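PDB 3RRL: succinyl-CoA:3-ketoacid-coenzyme A transferase subunit B, which forms, as subunit B, part of an enzyme that moves coenzyme A from succinyl-CoA to a 3-oxo acid, yielding succinate and a 3-oxoacyl-CoA. Local coordinates for residues R8-L13 with T27-E32; G124-V129 with P157-G162; G146-K151 with K198-F203. All coordinates share one frame; numbering follows the deposited sequence.

Three joints show how an alpha/beta subunit holds together segments that lie at increasing distances along its chain. Starting at the N terminus, helix 2-10 enters contact 1, which closes a short loop around strand 18-21 once residues 27-32 have folded back on the helix end. Contact 2, across the chain's centre, joins helix 125-131 to the loop before strand 166-168, the centres of contacts 1 and 2 being about 21 Å apart. Before its partner 157-162 arrives, residues 146-151 have begun contact 3, which ties edge strand 150-151 of the small sheet to the loop before strand 204-205 of the large one. Contacts 2 and 3 therefore cross, whereas contact 1 precedes both in series; none touches another.

Contact 1: residues R8-L13 with T27-E32; sequences RAAKEL and TLVANE
The end of helix 2-10, which packs on the large mixed sheet, meets the helically coiled loop that follows strand 18-21, and Val-29 fills the joint between them. Its two methyl groups divide the work. CG1 takes the trans place relative to the backbone N (chi1 176°) and reaches into the angle between Ala-10 and Leu-13, lying 3.7 Å from Ala-10 CA and 3.8 Å from Leu-13 CD1. CG2, the other branch, rests on the methyl of Ala-9, with 3.8 Å between Val-29 CG2 and Ala-9 CB. The small alanines let the backbones come close, Ala-10 CA standing 5.6 Å from Val-29 CA.

A type I beta turn from Ala-10 to Leu-13 brings the leucine round to the same side as the alanines, so that its side chain slants across that of Val-29. In this layer of the Rossmann-like core, Ala-9 and Val-29 both also touch Ile-138 of strand 134-138, Ile-168 lies beside Ala-9, Val-33 adjoins Ala-10 and Leu-13, and Ile-38 borders the leucine as well. At the margin Ala-10 CB meets Glu-32 CB at 3.6 Å; the glutamate chain bends at chi2 (-62°) and carries its carboxylate away from the helix end.

Flanking the joint within 8-13, Arg-8 grips Glu-12 OE2 end-on through NH1 and NH2, the NH2 bond being the shorter and straighter, while Gln-166 NE2 also bonds OE2, Lys-134 pairs with Glu-12 OE1 and Glu-185 with Arg-8 NE.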
loop_
_atom_site.group_PDB
_atom_site.type_symbol
_atom_site.label_atom_id
_atom_site.label_comp_id
_atom_site.label_asym_id
_atom_site.label_seq_id
_atom_site.Cartn_x
_atom_site.Cartn_y
_atom_site.Cartn_z
ATOM N N ARG B 8 20.468 -21.999 -22.132
ATOM C CA ARG B 8 21.265 -22.096 -20.907
ATOM C C ARG B 8 20.560 -21.346 -19.781
ATOM O O ARG B 8 20.531 -21.801 -18.640
ATOM C CB ARG B 8 22.686 -21.563 -21.122
ATOM C CG ARG B 8 23.547 -21.545 -19.862
ATOM C CD ARG B 8 23.622 -22.923 -19.197
ATOM N NE ARG B 8 24.335 -22.875 -17.921
ATOM C CZ ARG B 8 23.782 -22.494 -16.769
ATOM N NH1 ARG B 8 24.503 -22.472 -15.661
ATOM N NH2 ARG B 8 22.507 -22.135 -16.722
ATOM N N ALA B 9 19.972 -20.204 -20.117
ATOM C CA ALA B 9 19.186 -19.441 -19.153
ATOM C C ALA B 9 18.003 -20.252 -18.628
ATOM O O ALA B 9 17.647 -20.154 -17.451
ATOM C CB ALA B 9 18.699 -18.143 -19.778
ATOM N N ALA B 10 17.394 -21.050 -19.502
ATOM C CA ALA B 10 16.223 -21.840 -19.121
ATOM C C ALA B 10 16.542 -22.825 -18.004
ATOM O O ALA B 10 15.680 -23.166 -17.198
ATOM C CB ALA B 10 15.661 -22.575 -20.323
ATOM N N LYS B 11 17.787 -23.276 -17.961
ATOM C CA LYS B 11 18.213 -24.229 -16.950
ATOM C C LYS B 11 18.150 -23.641 -15.545
ATOM O O LYS B 11 18.127 -24.378 -14.555
ATOM C CB LYS B 11 19.622 -24.738 -17.257
ATOM C CG LYS B 11 19.714 -25.556 -18.538
ATOM C CD LYS B 11 21.110 -26.143 -18.718
ATOM C CE LYS B 11 21.108 -27.276 -19.733
ATOM N NZ LYS B 11 20.622 -26.845 -21.077
ATOM N N GLU B 12 18.121 -22.315 -15.460
ATOM C CA GLU B 12 18.053 -21.639 -14.162
ATOM C C GLU B 12 16.637 -21.616 -13.569
ATOM O O GLU B 12 16.445 -21.302 -12.388
ATOM C CB GLU B 12 18.614 -20.216 -14.269
ATOM C CG GLU B 12 20.075 -20.175 -14.707
ATOM C CD GLU B 12 21.002 -20.787 -13.670
ATOM O OE1 GLU B 12 20.842 -20.456 -12.471
ATOM O OE2 GLU B 12 21.879 -21.601 -14.046
ATOM N N LEU B 13 15.645 -21.946 -14.387
ATOM C CA LEU B 13 14.264 -21.961 -13.909
ATOM C C LEU B 13 13.955 -23.273 -13.208
ATOM O O LEU B 13 14.170 -24.352 -13.759
ATOM C CB LEU B 13 13.286 -21.724 -15.056
ATOM C CG LEU B 13 13.455 -20.394 -15.783
ATOM C CD1 LEU B 13 12.296 -20.166 -16.722
ATOM C CD2 LEU B 13 13.527 -19.286 -14.775
ATOM N N THR B 27 12.347 -12.717 -22.354
ATOM C CA THR B 27 11.001 -13.209 -22.616
ATOM C C THR B 27 11.055 -14.537 -23.367
ATOM O O THR B 27 10.201 -15.396 -23.192
ATOM C CB THR B 27 10.171 -12.198 -23.419
ATOM O OG1 THR B 27 10.849 -11.887 -24.642
ATOM C CG2 THR B 27 9.976 -10.923 -22.616
ATOM N N LEU B 28 12.076 -14.707 -24.194
ATOM C CA LEU B 28 12.210 -15.929 -24.971
ATOM C C LEU B 28 12.418 -17.171 -24.110
ATOM O O LEU B 28 12.134 -18.289 -24.552
ATOM C CB LEU B 28 13.329 -15.784 -25.998
ATOM C CG LEU B 28 12.931 -14.828 -27.125
ATOM C CD1 LEU B 28 13.947 -14.841 -28.252
ATOM C CD2 LEU B 28 11.538 -15.179 -27.640
ATOM N N VAL B 29 12.898 -16.974 -22.881
ATOM C CA VAL B 29 13.197 -18.101 -21.999
ATOM C C VAL B 29 11.946 -18.890 -21.624
ATOM O O VAL B 29 12.014 -20.097 -21.384
ATOM C CB VAL B 29 13.954 -17.660 -20.711
ATOM C CG1 VAL B 29 14.153 -18.841 -19.783
ATOM C CG2 VAL B 29 15.306 -17.053 -21.066
ATOM N N ALA B 30 10.805 -18.210 -21.577
ATOM C CA ALA B 30 9.546 -18.865 -21.244
ATOM C C ALA B 30 9.228 -19.999 -22.215
ATOM O O ALA B 30 8.633 -21.003 -21.835
ATOM C CB ALA B 30 8.415 -17.859 -21.227
ATOM N N ASN B 31 9.629 -19.835 -23.470
ATOM C CA ASN B 31 9.350 -20.844 -24.487
ATOM C C ASN B 31 10.095 -22.166 -24.281
ATOM O O ASN B 31 9.685 -23.201 -24.802
ATOM C CB ASN B 31 9.626 -20.283 -25.885
ATOM C CG ASN B 31 8.794 -19.047 -26.188
ATOM O OD1 ASN B 31 7.757 -18.816 -25.560
ATOM N ND2 ASN B 31 9.243 -18.247 -27.152
ATOM N N GLU B 32 11.168 -22.136 -23.515
ATOM C CA GLU B 32 11.957 -23.325 -23.264
ATOM C C GLU B 32 11.479 -24.113 -22.073
ATOM O O GLU B 32 12.019 -25.153 -21.754
ATOM C CB GLU B 32 13.409 -22.939 -23.068
ATOM C CG GLU B 32 13.970 -22.105 -24.190
ATOM C CD GLU B 32 13.955 -22.822 -25.512
ATOM O OE1 GLU B 32 14.006 -24.060 -25.520
ATOM O OE2 GLU B 32 13.899 -22.147 -26.547
#

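Contact 2: residues G124-V129 with P157-G162; sequences GAMDLV and PLTGKG
Thr-159 lays its methyl group over the side of helix 125-131, where CG2 meets Ala-125 CB at 4.1 Å and Met-126 CG, of a selenomethionine, at 4.0 Å. Val-129, one turn beyond Ala-125, borders the same methyl more loosely, its CG1 lying 4.3 Å from Thr-159 CG2. The threonine's first torsion (chi1 -57°) sends CG2 trans to the backbone N and turns OG1 to another side, where Asn-111 OD1 is its hydrogen-bond partner.

Met-126 crosses the threonine side chain at a slant. Its chain runs extended beyond CG, carrying the selenium and terminal methyl along the loop backbone: CG lies 3.5 Å from Thr-159 O, and CE lies 3.6 Å from Leu-158 O. The latter carbonyl is hydrogen-bonded by Trp-112 NE1, and the indole side chain of Trp-112 also packs against Met-126 and Thr-159.

At this point the loop joins strand 109-114 through a classic beta bulge, in which Thr-159 and Gly-160 both face Leu-109. The chain of another protein in the assembly packs against Met-126 and Leu-158. The side chain of Ala-125 is about 7 Å from that of Glu-43, the predicted active-site residue. Helix and loop thus meet by van der Waals packing, hydrocarbon of the helix against the Thr-159 methyl and two loop carbonyls, while the Thr-159 hydroxyl and the carbonyl of Leu-158 find their hydrogen bonds on strand 109-114.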
loop_
_atom_site.group_PDB
_atom_site.type_symbol
_atom_site.label_atom_id
_atom_site.label_comp_id
_atom_site.label_asym_id
_atom_site.label_seq_id
_atom_site.Cartn_x
_atom_site.Cartn_y
_atom_site.Cartn_z
ATOM N N GLY B 124 10.745 -0.879 -15.001
ATOM C CA GLY B 124 10.915 -1.545 -13.720
ATOM C C GLY B 124 12.260 -2.217 -13.490
ATOM O O GLY B 124 12.465 -2.870 -12.462
ATOM N N ALA B 125 13.188 -2.051 -14.427
ATOM C CA ALA B 125 14.492 -2.717 -14.343
ATOM C C ALA B 125 15.283 -2.361 -13.078
ATOM O O ALA B 125 15.909 -3.225 -12.455
ATOM C CB ALA B 125 15.315 -2.423 -15.584
HETATM N N MSE B 126 15.258 -1.092 -12.691
HETATM C CA MSE B 126 15.964 -0.690 -11.480
HETATM C C MSE B 126 15.401 -1.341 -10.217
HETATM O O MSE B 126 16.155 -1.693 -9.311
HETATM C CB MSE B 126 15.999 0.827 -11.345
HETATM C CG MSE B 126 16.873 1.480 -12.392
HETATM SE SE MSE B 126 17.267 3.304 -11.927
HETATM C CE MSE B 126 18.488 3.738 -13.381
ATOM N N ASP B 127 14.083 -1.503 -10.162
ATOM C CA ASP B 127 13.443 -2.163 -9.030
ATOM C C ASP B 127 13.799 -3.648 -8.982
ATOM O O ASP B 127 14.134 -4.190 -7.919
ATOM C CB ASP B 127 11.923 -2.002 -9.097
ATOM C CG ASP B 127 11.474 -0.568 -8.897
ATOM O OD1 ASP B 127 11.355 -0.149 -7.720
ATOM O OD2 ASP B 127 11.236 0.135 -9.913
ATOM N N LEU B 128 13.731 -4.298 -10.141
ATOM C CA LEU B 128 13.974 -5.732 -10.233
ATOM C C LEU B 128 15.397 -6.166 -9.824
ATOM O O LEU B 128 15.546 -7.161 -9.113
ATOM C CB LEU B 128 13.607 -6.246 -11.629
ATOM C CG LEU B 128 12.102 -6.453 -11.849
ATOM C CD1 LEU B 128 11.717 -6.172 -13.289
ATOM C CD2 LEU B 128 11.645 -7.853 -11.431
ATOM N N VAL B 129 16.423 -5.423 -10.250
ATOM C CA VAL B 129 17.819 -5.764 -9.923
ATOM C C VAL B 129 18.128 -5.785 -8.425
ATOM O O VAL B 129 18.991 -6.544 -7.980
ATOM C CB VAL B 129 18.874 -4.839 -10.624
ATOM C CG1 VAL B 129 18.874 -5.038 -12.127
ATOM C CG2 VAL B 129 18.668 -3.369 -10.257
ATOM N N PRO B 157 25.360 4.557 -18.595
ATOM C CA PRO B 157 24.689 4.827 -17.318
ATOM C C PRO B 157 24.222 3.528 -16.671
ATOM O O PRO B 157 23.645 2.673 -17.355
ATOM C CB PRO B 157 23.485 5.677 -17.729
ATOM C CG PRO B 157 23.941 6.362 -18.995
ATOM C CD PRO B 157 24.784 5.340 -19.704
ATOM N N LEU B 158 24.471 3.391 -15.371
ATOM C CA LEU B 158 24.142 2.168 -14.650
ATOM C C LEU B 158 22.655 1.954 -14.396
ATOM O O LEU B 158 21.925 2.884 -14.035
ATOM C CB LEU B 158 24.871 2.124 -13.313
ATOM C CG LEU B 158 26.381 1.937 -13.360
ATOM C CD1 LEU B 158 26.835 1.369 -12.023
ATOM C CD2 LEU B 158 26.767 1.015 -14.503
ATOM N N THR B 159 22.210 0.718 -14.590
ATOM C CA THR B 159 20.906 0.301 -14.089
ATOM C C THR B 159 21.009 -0.033 -12.600
ATOM O O THR B 159 20.080 0.206 -11.830
ATOM C CB THR B 159 20.395 -0.919 -14.830
ATOM O OG1 THR B 159 20.329 -0.623 -16.228
ATOM C CG2 THR B 159 19.027 -1.298 -14.327
ATOM N N GLY B 160 22.147 -0.597 -12.208
ATOM C CA GLY B 160 22.401 -0.902 -10.813
ATOM C C GLY B 160 23.860 -1.242 -10.573
ATOM O O GLY B 160 24.558 -1.691 -11.481
ATOM N N LYS B 161 24.310 -1.043 -9.337
ATOM C CA LYS B 161 25.697 -1.295 -8.962
ATOM C C LYS B 161 25.800 -2.590 -8.152
ATOM O O LYS B 161 25.106 -2.754 -7.148
ATOM C CB LYS B 161 26.220 -0.103 -8.157
ATOM C CG LYS B 161 27.721 -0.042 -7.981
ATOM C CD LYS B 161 28.152 1.350 -7.524
ATOM C CE LYS B 161 29.558 1.335 -6.917
ATOM N NZ LYS B 161 30.561 0.605 -7.755
ATOM N N GLY B 162 26.641 -3.515 -8.606
ATOM C CA GLY B 162 26.857 -4.783 -7.918
ATOM C C GLY B 162 25.575 -5.578 -7.720
ATOM O O GLY B 162 25.344 -6.163 -6.658
#

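Contact 3: residues G146-K151 with K198-F203; sequences GESKVK and KTEAEF
Val-150 O receives the backbone of residues 198-203 through two successive amides. The N-H of Ala-201 makes the straighter bond, with Ala-201 N 3.2 Å from Val-150 O and an angle of 159° at the hydrogen. Glu-200 N adds a weak second bond to the same oxygen.

Ser-148 OG can give its proton either to Lys-198 O, at 2.8 Å, or to Val-150 O, at 3.0 Å, and the choice is not settled. Its chi1 of -179°, with OG trans to the backbone N, swings the hydroxyl between those two carbonyls. Thr-199 takes its polar partners beyond the joint, OG1 bonding with Val-195 O and His-141 NE2.

Lys-151 and Glu-200 run side by side in the same direction, and their charged ends pair on the outside. Bends at chi3 and chi4 fold the lysine back, so that NZ meets Glu-200 OE2 at 3.0 Å from above the carboxylate plane and OE1 weakly at 3.1 Å. Lys-151 NZ also makes a weak bond to Ser-148 O. Alongside these polar links, Val-150 CG1 lies 4.0 Å from both Thr-199 CG2 and Ala-201 CB, and the valine side chain also touches Met-181 of strand 180-186.

Lys-149 and Lys-151 bond through their backbones to Val-103, which places strand 150-151 in the four-stranded mixed sheet, where it is outermost within this chain; the irregular link from helix 192-198 to strand 204-205 ties this edge strand to the segment that becomes an outermost strand of the large sheet within the same chain.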
loop_
_atom_site.group_PDB
_atom_site.type_symbol
_atom_site.label_atom_id
_atom_site.label_comp_id
_atom_site.label_asym_id
_atom_site.label_seq_id
_atom_site.Cartn_x
_atom_site.Cartn_y
_atom_site.Cartn_z
ATOM N N GLY B 146 31.970 -5.952 -32.684
ATOM C CA GLY B 146 32.853 -7.003 -32.210
ATOM C C GLY B 146 33.572 -6.617 -30.929
ATOM O O GLY B 146 34.538 -7.271 -30.521
ATOM N N GLU B 147 33.097 -5.549 -30.290
ATOM C CA GLU B 147 33.668 -5.067 -29.032
ATOM C C GLU B 147 33.044 -5.738 -27.803
ATOM O O GLU B 147 31.845 -6.015 -27.770
ATOM C CB GLU B 147 33.512 -3.550 -28.930
ATOM C CG GLU B 147 34.303 -2.775 -29.967
ATOM C CD GLU B 147 33.758 -1.373 -30.184
ATOM O OE1 GLU B 147 32.819 -0.970 -29.457
ATOM O OE2 GLU B 147 34.265 -0.676 -31.090
ATOM N N SER B 148 33.867 -5.985 -26.788
ATOM C CA SER B 148 33.419 -6.675 -25.582
ATOM C C SER B 148 32.365 -5.900 -24.789
ATOM O O SER B 148 32.513 -4.706 -24.517
ATOM C CB SER B 148 34.603 -6.995 -24.675
ATOM O OG SER B 148 34.165 -7.677 -23.515
ATOM N N LYS B 149 31.293 -6.590 -24.426
ATOM C CA LYS B 149 30.264 -5.995 -23.586
ATOM C C LYS B 149 30.452 -6.373 -22.114
ATOM O O LYS B 149 29.709 -5.923 -21.245
ATOM C CB LYS B 149 28.881 -6.372 -24.114
ATOM C CG LYS B 149 28.638 -5.841 -25.530
ATOM C CD LYS B 149 27.408 -6.461 -26.164
ATOM C CE LYS B 149 26.182 -6.265 -25.297
ATOM N NZ LYS B 149 25.050 -7.109 -25.763
ATOM N N VAL B 150 31.466 -7.190 -21.843
ATOM C CA VAL B 150 31.815 -7.560 -20.475
ATOM C C VAL B 150 33.074 -6.789 -20.078
ATOM O O VAL B 150 34.169 -7.079 -20.573
ATOM C CB VAL B 150 32.069 -9.070 -20.365
ATOM C CG1 VAL B 150 32.150 -9.500 -18.891
ATOM C CG2 VAL B 150 30.980 -9.840 -21.110
ATOM N N LYS B 151 32.919 -5.825 -19.172
ATOM C CA LYS B 151 33.926 -4.781 -18.990
ATOM C C LYS B 151 34.472 -4.660 -17.569
ATOM O O LYS B 151 33.913 -5.222 -16.620
ATOM C CB LYS B 151 33.360 -3.432 -19.452
ATOM C CG LYS B 151 32.814 -3.461 -20.878
ATOM C CD LYS B 151 32.502 -2.071 -21.402
ATOM C CE LYS B 151 33.726 -1.405 -22.017
ATOM N NZ LYS B 151 34.038 -1.939 -23.377
ATOM N N LYS B 198 37.929 -12.237 -25.628
ATOM C CA LYS B 198 36.750 -11.406 -25.851
ATOM C C LYS B 198 36.226 -10.705 -24.597
ATOM O O LYS B 198 35.166 -10.088 -24.629
ATOM C CB LYS B 198 35.641 -12.197 -26.547
ATOM C CG LYS B 198 35.971 -12.557 -27.988
ATOM C CD LYS B 198 34.730 -13.010 -28.736
ATOM C CE LYS B 198 35.043 -13.306 -30.194
ATOM N NZ LYS B 198 33.798 -13.560 -30.975
ATOM N N THR B 199 36.958 -10.815 -23.495
ATOM C CA THR B 199 36.521 -10.224 -22.236
ATOM C C THR B 199 37.514 -9.193 -21.713
ATOM O O THR B 199 38.691 -9.494 -21.533
ATOM C CB THR B 199 36.320 -11.301 -21.171
ATOM O OG1 THR B 199 35.379 -12.267 -21.650
ATOM C CG2 THR B 199 35.797 -10.687 -19.881
ATOM N N GLU B 200 37.038 -7.972 -21.490
ATOM C CA GLU B 200 37.859 -6.925 -20.889
ATOM C C GLU B 200 37.916 -7.061 -19.369
ATOM O O GLU B 200 38.968 -6.874 -18.759
ATOM C CB GLU B 200 37.332 -5.542 -21.266
ATOM C CG GLU B 200 37.261 -5.295 -22.762
ATOM C CD GLU B 200 36.706 -3.922 -23.096
ATOM O OE1 GLU B 200 36.524 -3.631 -24.298
ATOM O OE2 GLU B 200 36.450 -3.134 -22.158
ATOM N N ALA B 201 36.778 -7.387 -18.762
ATOM C CA ALA B 201 36.695 -7.530 -17.315
ATOM C C ALA B 201 37.734 -8.532 -16.826
ATOM O O ALA B 201 38.052 -9.491 -17.526
ATOM C CB ALA B 201 35.295 -7.981 -16.910
ATOM N N GLU B 202 38.273 -8.294 -15.635
ATOM C CA GLU B 202 39.168 -9.249 -14.995
ATOM C C GLU B 202 38.348 -10.280 -14.240
ATOM O O GLU B 202 37.418 -9.927 -13.508
ATOM C CB GLU B 202 40.108 -8.540 -14.020
ATOM C CG GLU B 202 41.011 -7.506 -14.664
ATOM C CD GLU B 202 41.691 -6.608 -13.642
ATOM O OE1 GLU B 202 41.110 -6.385 -12.552
ATOM O OE2 GLU B 202 42.810 -6.128 -13.931
ATOM N N PHE B 203 38.697 -11.552 -14.398
ATOM C CA PHE B 203 37.942 -12.613 -13.740
ATOM C C PHE B 203 38.834 -13.767 -13.301
ATOM O O PHE B 203 39.939 -13.938 -13.816
ATOM C CB PHE B 203 36.826 -13.129 -14.661
ATOM C CG PHE B 203 37.323 -13.703 -15.962
ATOM C CD1 PHE B 203 37.543 -15.068 -16.100
ATOM C CD2 PHE B 203 37.568 -12.881 -17.050
ATOM C CE1 PHE B 203 37.998 -15.605 -17.296
ATOM C CE2 PHE B 203 38.021 -13.413 -18.249
ATOM C CZ PHE B 203 38.237 -14.780 -18.370
#